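Local coordinates for DNA repair and telomere maintenance protein nbs1 (Schizosaccharomyces pombe, PDB 3I0N), which acts within the MRN complex as an adaptor that recognises phosphorylated partners through FHA and BRCT domains in the repair of DNA double-strand breaks, at residues A[117-122]-A[149-154]; A[153-158]-A[177-182]; A[224-229]-A[305-310]; A[269-274]-A[289-294]. One frame throughout, in Å; residues are numbered along the deposited sequence.

Contact 1: A[117-122]-A[149-154]; sequences CIQFDN and THFVMN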
# COMPACT_ATOMS: atom_id res chain seq x y z
N CYS A 117 -4.64 1.91 -2.63
CA CYS A 117 -4.44 0.48 -2.89
C CYS A 117 -3.51 -0.10 -1.86
O CYS A 117 -2.39 0.40 -1.69
CB CYS A 117 -3.80 0.24 -4.26
SG CYS A 117 -4.90 0.49 -5.59
N ILE A 118 -3.94 -1.18 -1.21
CA ILE A 118 -3.19 -1.72 -0.09
C ILE A 118 -2.56 -3.08 -0.36
O ILE A 118 -3.24 -4.06 -0.69
CB ILE A 118 -4.03 -1.72 1.20
CG1 ILE A 118 -4.41 -0.28 1.57
CG2 ILE A 118 -3.27 -2.37 2.33
CD1 ILE A 118 -5.39 -0.14 2.74
N GLN A 119 -1.23 -3.11 -0.24
CA GLN A 119 -0.47 -4.33 -0.36
C GLN A 119 -0.29 -4.98 1.02
O GLN A 119 0.00 -4.30 2.01
CB GLN A 119 0.88 -4.08 -1.04
CG GLN A 119 1.73 -5.34 -1.24
CD GLN A 119 2.95 -5.12 -2.12
OE1 GLN A 119 3.33 -3.98 -2.39
NE2 GLN A 119 3.55 -6.21 -2.58
N PHE A 120 -0.45 -6.29 1.07
CA PHE A 120 -0.27 -7.05 2.31
C PHE A 120 1.04 -7.84 2.30
O PHE A 120 1.50 -8.28 1.25
CB PHE A 120 -1.47 -7.95 2.56
CG PHE A 120 -2.68 -7.21 3.08
CD1 PHE A 120 -3.46 -6.43 2.22
CD2 PHE A 120 -3.02 -7.27 4.42
CE1 PHE A 120 -4.57 -5.73 2.70
CE2 PHE A 120 -4.13 -6.59 4.90
CZ PHE A 120 -4.90 -5.81 4.04
N ASP A 121 1.64 -8.00 3.47
CA ASP A 121 2.91 -8.70 3.64
C ASP A 121 2.76 -10.21 3.38
O ASP A 121 3.68 -10.85 2.85
CB ASP A 121 3.41 -8.45 5.06
CG ASP A 121 4.92 -8.64 5.23
OD1 ASP A 121 5.62 -9.10 4.30
OD2 ASP A 121 5.41 -8.32 6.34
N ASN A 122 1.60 -10.77 3.75
CA ASN A 122 1.35 -12.20 3.61
C ASN A 122 -0.13 -12.56 3.34
O ASN A 122 -1.02 -11.73 3.54
CB ASN A 122 1.95 -12.99 4.79
CG ASN A 122 1.33 -12.63 6.14
OD1 ASN A 122 2.03 -12.14 7.03
ND2 ASN A 122 0.04 -12.89 6.31
N THR A 149 -0.37 2.34 -2.62
CA THR A 149 -0.20 3.55 -1.82
C THR A 149 0.25 3.22 -0.39
O THR A 149 0.93 4.01 0.26
CB THR A 149 -1.50 4.40 -1.77
OG1 THR A 149 -2.59 3.61 -1.29
CG2 THR A 149 -1.86 4.93 -3.15
N HIS A 150 -0.13 2.03 0.08
CA HIS A 150 0.13 1.59 1.45
C HIS A 150 0.53 0.12 1.50
O HIS A 150 0.05 -0.71 0.70
CB HIS A 150 -1.09 1.84 2.34
CG HIS A 150 -1.51 3.28 2.36
ND1 HIS A 150 -2.31 3.83 1.39
CD2 HIS A 150 -1.20 4.28 3.22
CE1 HIS A 150 -2.49 5.12 1.65
NE2 HIS A 150 -1.83 5.41 2.76
N PHE A 151 1.40 -0.20 2.44
CA PHE A 151 1.86 -1.57 2.64
C PHE A 151 1.54 -1.95 4.08
O PHE A 151 1.90 -1.22 4.99
CB PHE A 151 3.37 -1.67 2.37
CG PHE A 151 3.92 -3.06 2.58
CD1 PHE A 151 3.96 -3.96 1.53
CD2 PHE A 151 4.39 -3.46 3.83
CE1 PHE A 151 4.47 -5.26 1.71
CE2 PHE A 151 4.89 -4.73 4.03
CZ PHE A 151 4.94 -5.63 2.97
N VAL A 152 0.83 -3.07 4.27
CA VAL A 152 0.53 -3.55 5.62
C VAL A 152 1.62 -4.51 6.07
O VAL A 152 1.82 -5.56 5.47
CB VAL A 152 -0.85 -4.26 5.73
CG1 VAL A 152 -1.17 -4.61 7.19
CG2 VAL A 152 -1.95 -3.41 5.16
N MET A 153 2.34 -4.14 7.13
CA MET A 153 3.39 -4.98 7.69
C MET A 153 2.83 -6.03 8.64
O MET A 153 1.83 -5.81 9.33
CB MET A 153 4.47 -4.14 8.38
CG MET A 153 4.03 -3.43 9.66
SD MET A 153 5.39 -2.63 10.54
CE MET A 153 6.23 -4.02 11.31
N ASN A 154 3.49 -7.18 8.67
CA ASN A 154 3.23 -8.19 9.67
C ASN A 154 3.79 -7.69 11.00
O ASN A 154 5.02 -7.60 11.17
CB ASN A 154 3.89 -9.51 9.25
CG ASN A 154 3.53 -10.68 10.16
OD1 ASN A 154 2.52 -10.65 10.87
ND2 ASN A 154 4.35 -11.73 10.12
O HOH W 1 7.19 -7.28 9.12

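Contact 2: A[153-158]-A[177-182]; sequences MNRQAG and DDSYLQ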
# COMPACT_ATOMS: atom_id res chain seq x y z
N MET A 153 2.34 -4.14 7.13
CA MET A 153 3.39 -4.98 7.69
C MET A 153 2.83 -6.03 8.64
O MET A 153 1.83 -5.81 9.33
CB MET A 153 4.47 -4.14 8.38
CG MET A 153 4.03 -3.43 9.66
SD MET A 153 5.39 -2.63 10.54
CE MET A 153 6.23 -4.02 11.31
N ASN A 154 3.49 -7.18 8.67
CA ASN A 154 3.23 -8.19 9.67
C ASN A 154 3.79 -7.69 11.00
O ASN A 154 5.02 -7.60 11.17
CB ASN A 154 3.89 -9.51 9.25
CG ASN A 154 3.53 -10.68 10.16
OD1 ASN A 154 2.52 -10.65 10.87
ND2 ASN A 154 4.35 -11.73 10.12
N ARG A 155 2.90 -7.31 11.91
CA ARG A 155 3.31 -6.84 13.24
C ARG A 155 3.22 -7.99 14.21
O ARG A 155 2.38 -8.02 15.12
CB ARG A 155 2.50 -5.62 13.71
CG ARG A 155 0.99 -5.84 13.84
CD ARG A 155 0.30 -4.70 14.56
NE ARG A 155 0.47 -4.78 16.01
CZ ARG A 155 -0.44 -4.40 16.90
NH1 ARG A 155 -1.62 -3.92 16.51
NH2 ARG A 155 -0.18 -4.51 18.20
N GLN A 156 4.10 -8.97 14.01
CA GLN A 156 4.14 -10.14 14.85
C GLN A 156 4.61 -9.76 16.25
O GLN A 156 4.39 -10.50 17.22
CB GLN A 156 5.06 -11.20 14.23
CG GLN A 156 4.69 -12.62 14.58
CD GLN A 156 4.88 -13.57 13.41
OE1 GLN A 156 4.25 -13.40 12.36
NE2 GLN A 156 5.73 -14.57 13.59
N ALA A 157 5.25 -8.58 16.35
CA ALA A 157 5.79 -8.02 17.60
C ALA A 157 6.58 -9.03 18.43
O ALA A 157 6.54 -9.01 19.66
CB ALA A 157 4.67 -7.38 18.44
N GLY A 158 7.29 -9.92 17.73
CA GLY A 158 8.06 -10.97 18.39
C GLY A 158 9.28 -11.44 17.63
O GLY A 158 9.96 -12.37 18.07
N ASP A 177 -0.31 -0.90 9.72
CA ASP A 177 -0.50 -2.21 10.33
C ASP A 177 -1.96 -2.52 10.67
O ASP A 177 -2.87 -1.77 10.32
CB ASP A 177 0.42 -2.36 11.56
CG ASP A 177 0.07 -1.39 12.69
OD1 ASP A 177 -1.09 -0.93 12.77
OD2 ASP A 177 0.97 -1.09 13.51
N ASP A 178 -2.15 -3.65 11.36
CA ASP A 178 -3.43 -4.13 11.90
C ASP A 178 -4.36 -3.06 12.48
O ASP A 178 -5.54 -3.00 12.14
CB ASP A 178 -3.17 -5.17 13.00
CG ASP A 178 -3.30 -6.60 12.50
OD1 ASP A 178 -4.10 -6.85 11.58
OD2 ASP A 178 -2.61 -7.48 13.05
N SER A 179 -3.82 -2.25 13.39
CA SER A 179 -4.62 -1.29 14.14
C SER A 179 -5.21 -0.20 13.26
O SER A 179 -6.35 0.21 13.47
CB SER A 179 -3.83 -0.70 15.32
OG SER A 179 -2.57 -0.21 14.92
N TYR A 180 -4.45 0.24 12.25
CA TYR A 180 -4.96 1.23 11.29
C TYR A 180 -6.16 0.69 10.52
O TYR A 180 -7.14 1.41 10.31
CB TYR A 180 -3.88 1.71 10.31
CG TYR A 180 -4.40 2.74 9.32
CD1 TYR A 180 -4.45 4.10 9.65
CD2 TYR A 180 -4.87 2.34 8.07
CE1 TYR A 180 -4.95 5.04 8.74
CE2 TYR A 180 -5.37 3.27 7.16
CZ TYR A 180 -5.40 4.61 7.50
OH TYR A 180 -5.90 5.52 6.60
N LEU A 181 -6.08 -0.57 10.09
CA LEU A 181 -7.16 -1.18 9.32
C LEU A 181 -8.41 -1.36 10.17
O LEU A 181 -9.52 -1.23 9.66
CB LEU A 181 -6.71 -2.53 8.75
CG LEU A 181 -5.54 -2.57 7.77
CD1 LEU A 181 -5.21 -4.02 7.41
CD2 LEU A 181 -5.81 -1.73 6.50
N GLN A 182 -8.21 -1.67 11.46
CA GLN A 182 -9.29 -1.76 12.45
C GLN A 182 -9.90 -0.39 12.76
O GLN A 182 -11.13 -0.27 12.88
CB GLN A 182 -8.79 -2.42 13.75
CG GLN A 182 -8.93 -3.94 13.78
CD GLN A 182 -8.06 -4.62 14.82
OE1 GLN A 182 -7.89 -4.14 15.94
NE2 GLN A 182 -7.50 -5.78 14.45
O HOH W 2 -0.18 -5.62 11.05
O HOH W 3 -0.23 -8.69 12.48

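Contact 3: A[224-229]-A[305-310]; sequences NSLEGF and NSRELI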
# COMPACT_ATOMS: atom_id res chain seq x y z
N ASN A 224 21.80 3.33 -1.67
CA ASN A 224 23.19 3.37 -2.16
C ASN A 224 24.25 3.43 -1.07
O ASN A 224 25.40 3.79 -1.32
CB ASN A 224 23.37 4.50 -3.18
CG ASN A 224 22.51 4.32 -4.42
OD1 ASN A 224 22.02 5.31 -5.00
ND2 ASN A 224 22.31 3.07 -4.84
N SER A 225 23.87 3.06 0.16
CA SER A 225 24.81 3.01 1.27
C SER A 225 25.91 1.96 1.05
O SER A 225 27.01 2.12 1.56
CB SER A 225 24.09 2.78 2.60
OG SER A 225 23.29 1.61 2.57
N LEU A 226 25.62 0.91 0.28
CA LEU A 226 26.58 -0.17 0.05
C LEU A 226 27.05 -0.31 -1.40
O LEU A 226 27.52 -1.39 -1.79
CB LEU A 226 26.02 -1.51 0.52
CG LEU A 226 25.69 -1.68 2.00
CD1 LEU A 226 25.19 -3.09 2.26
CD2 LEU A 226 26.92 -1.36 2.84
N GLU A 227 26.94 0.75 -2.18
CA GLU A 227 27.40 0.72 -3.57
C GLU A 227 28.93 0.60 -3.63
O GLU A 227 29.65 1.21 -2.83
CB GLU A 227 26.89 1.94 -4.35
CG GLU A 227 27.44 3.28 -3.86
CD GLU A 227 27.07 4.45 -4.74
OE1 GLU A 227 26.30 4.28 -5.71
OE2 GLU A 227 27.56 5.56 -4.46
N GLY A 228 29.40 -0.18 -4.59
CA GLY A 228 30.81 -0.57 -4.66
C GLY A 228 30.97 -2.03 -4.29
O GLY A 228 31.77 -2.74 -4.91
N PHE A 229 30.20 -2.49 -3.30
CA PHE A 229 30.21 -3.89 -2.87
C PHE A 229 29.40 -4.78 -3.80
O PHE A 229 28.38 -4.36 -4.34
CB PHE A 229 29.66 -4.03 -1.44
CG PHE A 229 30.53 -3.41 -0.39
CD1 PHE A 229 31.60 -4.12 0.16
CD2 PHE A 229 30.30 -2.12 0.06
CE1 PHE A 229 32.42 -3.55 1.14
CE2 PHE A 229 31.11 -1.53 1.03
CZ PHE A 229 32.18 -2.25 1.57
N ASN A 305 27.34 3.06 10.81
CA ASN A 305 28.60 2.75 10.14
C ASN A 305 28.56 1.45 9.34
O ASN A 305 29.45 0.60 9.46
CB ASN A 305 29.75 2.72 11.16
CG ASN A 305 29.43 1.87 12.39
OD1 ASN A 305 28.29 1.45 12.61
ND2 ASN A 305 30.45 1.63 13.21
N SER A 306 27.54 1.32 8.49
CA SER A 306 27.29 0.09 7.73
C SER A 306 28.42 -0.33 6.81
O SER A 306 28.75 -1.52 6.73
CB SER A 306 25.99 0.21 6.93
OG SER A 306 24.89 0.38 7.79
N ARG A 307 29.01 0.64 6.11
CA ARG A 307 30.09 0.37 5.16
C ARG A 307 31.32 -0.22 5.84
O ARG A 307 31.83 -1.25 5.41
CB ARG A 307 30.48 1.63 4.39
CG ARG A 307 29.56 1.96 3.24
CD ARG A 307 30.07 3.13 2.40
NE ARG A 307 31.06 2.74 1.40
CZ ARG A 307 30.78 2.18 0.22
NH1 ARG A 307 29.53 1.91 -0.13
NH2 ARG A 307 31.77 1.88 -0.61
N GLU A 308 31.77 0.44 6.91
CA GLU A 308 32.97 0.01 7.62
C GLU A 308 32.73 -1.31 8.34
O GLU A 308 33.59 -2.20 8.30
CB GLU A 308 33.43 1.08 8.61
CG GLU A 308 34.88 0.89 9.05
CD GLU A 308 35.20 1.51 10.40
OE1 GLU A 308 34.26 1.94 11.11
OE2 GLU A 308 36.40 1.56 10.75
N LEU A 309 31.57 -1.43 8.97
CA LEU A 309 31.18 -2.63 9.72
C LEU A 309 31.24 -3.89 8.85
O LEU A 309 31.65 -4.96 9.31
CB LEU A 309 29.77 -2.44 10.28
CG LEU A 309 29.44 -3.08 11.63
CD1 LEU A 309 28.72 -2.08 12.53
CD2 LEU A 309 28.61 -4.34 11.43
N ILE A 310 30.86 -3.74 7.59
CA ILE A 310 30.96 -4.80 6.60
C ILE A 310 32.42 -5.02 6.17
O ILE A 310 32.88 -6.17 6.13
CB ILE A 310 30.00 -4.54 5.41
CG1 ILE A 310 28.57 -4.90 5.83
CG2 ILE A 310 30.40 -5.34 4.16
CD1 ILE A 310 27.49 -4.36 4.94

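Contact 4: A[269-274]-A[289-294]; sequences DFVVLN and IFCLTI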
# COMPACT_ATOMS: atom_id res chain seq x y z
N ASP A 269 32.24 -9.83 -2.60
CA ASP A 269 32.71 -9.32 -1.31
C ASP A 269 32.16 -10.14 -0.14
O ASP A 269 32.88 -10.42 0.81
CB ASP A 269 32.34 -7.85 -1.15
CG ASP A 269 33.03 -6.97 -2.16
OD1 ASP A 269 34.26 -6.81 -2.07
OD2 ASP A 269 32.34 -6.42 -3.04
N PHE A 270 30.89 -10.50 -0.22
CA PHE A 270 30.24 -11.35 0.77
C PHE A 270 29.08 -12.14 0.16
O PHE A 270 28.60 -11.81 -0.92
CB PHE A 270 29.77 -10.54 2.00
CG PHE A 270 28.75 -9.46 1.69
CD1 PHE A 270 27.38 -9.74 1.74
CD2 PHE A 270 29.16 -8.17 1.40
CE1 PHE A 270 26.44 -8.74 1.47
CE2 PHE A 270 28.22 -7.16 1.14
CZ PHE A 270 26.85 -7.45 1.18
N VAL A 271 28.63 -13.17 0.87
CA VAL A 271 27.57 -14.04 0.39
C VAL A 271 26.33 -13.86 1.24
O VAL A 271 26.42 -13.78 2.47
CB VAL A 271 28.02 -15.54 0.40
CG1 VAL A 271 26.84 -16.48 0.17
CG2 VAL A 271 29.09 -15.78 -0.66
N VAL A 272 25.18 -13.78 0.59
CA VAL A 272 23.91 -13.72 1.28
C VAL A 272 23.20 -15.05 1.14
O VAL A 272 22.86 -15.49 0.03
CB VAL A 272 23.01 -12.55 0.80
CG1 VAL A 272 21.67 -12.58 1.52
CG2 VAL A 272 23.70 -11.22 1.03
N LEU A 273 22.98 -15.70 2.28
CA LEU A 273 22.37 -17.01 2.34
C LEU A 273 20.94 -16.91 2.85
O LEU A 273 20.59 -15.97 3.56
CB LEU A 273 23.17 -17.92 3.27
CG LEU A 273 24.60 -18.30 2.88
CD1 LEU A 273 25.26 -19.02 4.04
CD2 LEU A 273 24.64 -19.16 1.62
N ASN A 274 20.12 -17.89 2.48
CA ASN A 274 18.79 -18.03 3.04
C ASN A 274 18.88 -18.56 4.46
O ASN A 274 19.91 -19.10 4.87
CB ASN A 274 17.94 -18.98 2.19
CG ASN A 274 17.72 -18.48 0.78
OD1 ASN A 274 17.50 -19.28 -0.13
ND2 ASN A 274 17.77 -17.16 0.59
N ILE A 289 35.14 -16.44 2.70
CA ILE A 289 34.17 -15.35 2.48
C ILE A 289 33.03 -15.18 3.51
O ILE A 289 32.47 -16.16 4.01
CB ILE A 289 33.61 -15.37 1.03
CG1 ILE A 289 33.04 -14.00 0.63
CG2 ILE A 289 32.61 -16.52 0.83
CD1 ILE A 289 32.77 -13.85 -0.84
N PHE A 290 32.72 -13.92 3.80
CA PHE A 290 31.66 -13.52 4.73
C PHE A 290 30.28 -13.97 4.26
O PHE A 290 29.87 -13.71 3.13
CB PHE A 290 31.73 -12.00 4.94
CG PHE A 290 30.76 -11.46 5.95
CD1 PHE A 290 30.53 -12.12 7.16
CD2 PHE A 290 30.09 -10.27 5.71
CE1 PHE A 290 29.63 -11.61 8.09
CE2 PHE A 290 29.19 -9.74 6.64
CZ PHE A 290 28.96 -10.42 7.83
N CYS A 291 29.57 -14.69 5.14
CA CYS A 291 28.23 -15.20 4.87
C CYS A 291 27.24 -14.70 5.92
O CYS A 291 27.51 -14.78 7.12
CB CYS A 291 28.22 -16.73 4.84
SG CYS A 291 29.21 -17.49 3.53
N LEU A 292 26.10 -14.19 5.45
CA LEU A 292 25.03 -13.73 6.35
C LEU A 292 23.63 -13.78 5.73
O LEU A 292 23.47 -13.96 4.52
CB LEU A 292 25.31 -12.31 6.88
CG LEU A 292 25.75 -11.13 6.01
CD1 LEU A 292 25.12 -11.08 4.63
CD2 LEU A 292 25.46 -9.84 6.76
N THR A 293 22.62 -13.61 6.58
CA THR A 293 21.23 -13.59 6.14
C THR A 293 20.80 -12.15 5.83
O THR A 293 21.53 -11.21 6.14
CB THR A 293 20.29 -14.23 7.19
OG1 THR A 293 20.37 -13.49 8.42
CG2 THR A 293 20.68 -15.67 7.45
N ILE A 294 19.62 -12.00 5.23
CA ILE A 294 19.02 -10.68 5.00
C ILE A 294 18.75 -9.97 6.32
O ILE A 294 18.97 -8.76 6.44
CB ILE A 294 17.68 -10.77 4.21
CG1 ILE A 294 17.86 -11.59 2.93
CG2 ILE A 294 17.17 -9.36 3.84
CD1 ILE A 294 18.60 -10.85 1.85

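Contact 1: A[117-122]-A[149-154]
V152 packs against F120 and I118 where strands 118-120 and 150-152 lie side by side and parallel, the two inner strands of the four-stranded sheet of the first BRCT repeat. Its CG2 branch does the touching. V152 CG2 sits over one face of the F120 ring, 3.9 Å from the ring centroid and 14° off the normal, a CH-pi contact, and it presses on I118 CG2 at 3.3 Å, closer than methyls usually come. With CG1 anti to the backbone N (chi1 -174°), it is CG2 that stands beside that nitrogen and faces the neighbouring strand. The backbones are tied through Q119, whose N donates to H150 O and whose O accepts from V152 N at 2.7 Å.

On the opposite face of the sheet, F151 meets the extended chain of Q119, with Q119 CG 3.8 Å from F151 CD1 and the amide plane turned 70° against the ring. The Q119 amide itself is anchored elsewhere, NE2 donating to L142 and D144. Further along, F151 CZ comes within 3.7 Å of D121 CA, and helix 163-169 covers this side through T165 and A168.

D121 closes the C-terminal end. D121 OD2 also bonds T162 OG1, and on its anti lone pair, away from OD1, it takes N154 N at 3.2 Å.

Contact 2: A[153-158]-A[177-182]
R155 lays the aliphatic part of its side chain across D177 and D178 at the start of helix 178-186. The packed part is small and centres on one methylene: R155 CD lies 3.8 Å from D177 CB and equally close to D178 CB. Next to it the buried M153 brings its CG to within 4.2 Å of D177 CB. Beyond CD the arginine loosens. A bend at chi3 (-79°) carries R155 NH1 past the two aspartates to 4.1 Å from S179 CB, where both residues are exposed to solvent, and no hydrogen bond crosses between the segments. R155 NE and D177 OD2 are 4.5 Å apart with the oxygen well out of the guanidinium plane, an attraction of charges without an N-H aimed at it.

Two waters bridge the segments on the D178 side of the arginine chain. One donates to M153 O at 2.7 Å and accepts from D178 N; the other donates to D178 OD2 and reaches R155 N weakly.

One carboxylate oxygen of D177 is engaged within its own segment: D177 OD1 accepts from S179 OG at 2.7 Å and, weakly, from S179 N. With an alanine in place of D177, the S179 hydroxyl and amide would probably be left without their acceptor, and the first turn of the helix would lose its cap. L181, one turn on, packs against W129 and L133 of helix 123-134. This is the last strand-to-helix junction of the BRCT fold: D177 follows edge strand 174-176 and serves as N-cap of the helix that returns over the sheet.

Contact 3: A[224-229]-A[305-310]
R307 clamps a loop from the side of a helix: its guanidinium, on helix 306-310, reaches the backbone carbonyls of 224-229, the loop that leads into strand 230-233. R307 NH1 is shared between two acceptors, donating to E227 O at 2.8 Å and to S225 O at 3.0 Å, while R307 NH2 closes on the same E227 O at 3.1 Å. Two nitrogens thus grip one oxygen end-on. Both carbonyl oxygens lie close to the guanidinium plane, although NH1 approaches S225 O from above the plane of that carbonyl. The arginine gets there by a bend at chi3 (83°), with CG and CD running past S225 O on the way.

The acceptors are set out by two overlapping beta turns, a type I turn from N224 to E227 followed by a type II turn from L226 to F229, with G228 at the third position of the latter, where phi is positive (109°). They precede the first strand of the parallel sheet of the second BRCT repeat.

F229 CE2 sits over the centre of one guanidinium face, 3.8 Å from R307 CZ, but ring and guanidinium planes are 55° apart, so the two do not stack flat. One face of the same ring carries I310 CG2, 4.1 Å from F229 CE1. A serine at F229 would probably strip the cover from that side of the R307 guanidinium and open a gap beside I310. Deeper in, L226 crosses I310 at about a right angle, L226 CD2 meeting I310 CD1 at 3.7 Å, and both side chains rest on L297 of helix 294-297.

Contact 4: A[269-274]-A[289-294]
V272 meets L292 and I294 on the face of the sheet that also carries F270. V272 CB is 4.0 Å from L292 O, the carbonyl that accepts from L273 N. From there the side chain forks. V272 CG1, anti to the backbone N (chi1 177°), reaches I294 CD1 at 3.5 Å, the two side chains crossing at about a right angle, and also lies near L292 O; V272 CG2, beside that nitrogen, touches L292 CD1 at 3.9 Å. I294 and V272 both also pack on L244 of helix 238-246.

L292 CD1 serves a second partner: F270 CD1 lies 3.9 Å from it, and nearer its backbone F270 puts CB 3.7 Å from F290 CD2. On the other face V271 CG2 meets I289 CG2, V271 CB lies alongside the sulfur of C291, and L273 CD1 reaches C291 CB at 3.8 Å, with Y278 of helix 275-279 also against L273.

Between the two layers the backbones are joined by three bonds that step from strand to strand: V271 N to F290 O at 2.6 Å, L292 N to V271 O at 3.0 Å, and L273 N to L292 O. Strand 270-272 is bonded on its other side to A232 of strand 230-233, whereas 290-292 is the outermost strand within the chain. Beyond it T293 is the N-cap of helix 294-297. Such an edge pair, third and fourth strands of a four-stranded parallel sheet with helices packed on it, is characteristic of the BRCT fold.

How the contacts relate
The four contacts fall into two pairs, one at each BRCT repeat. Contacts 1 and 2 share M153 and N154, have centres 10 Å apart, and meet in the layer between sheet and helix, where F120 CE2 lies 3.7 Å from L181 CD1. Contacts 3 and 4 have centres 14 Å apart; 269-274 and 289-294 both fall within the chain spanned by contact 3, and F229 CA approaches D269 OD2 to 3.3 Å. Between the pairs nothing touches: contact 1 joins the first and third strands of its sheet, contact 4 the third and fourth of a sheet with the same strand order, and their nearest atoms are about 12 Å apart. A glycerol, probably from the crystallisation liquor, lies about 4 Å from the H150 side chain.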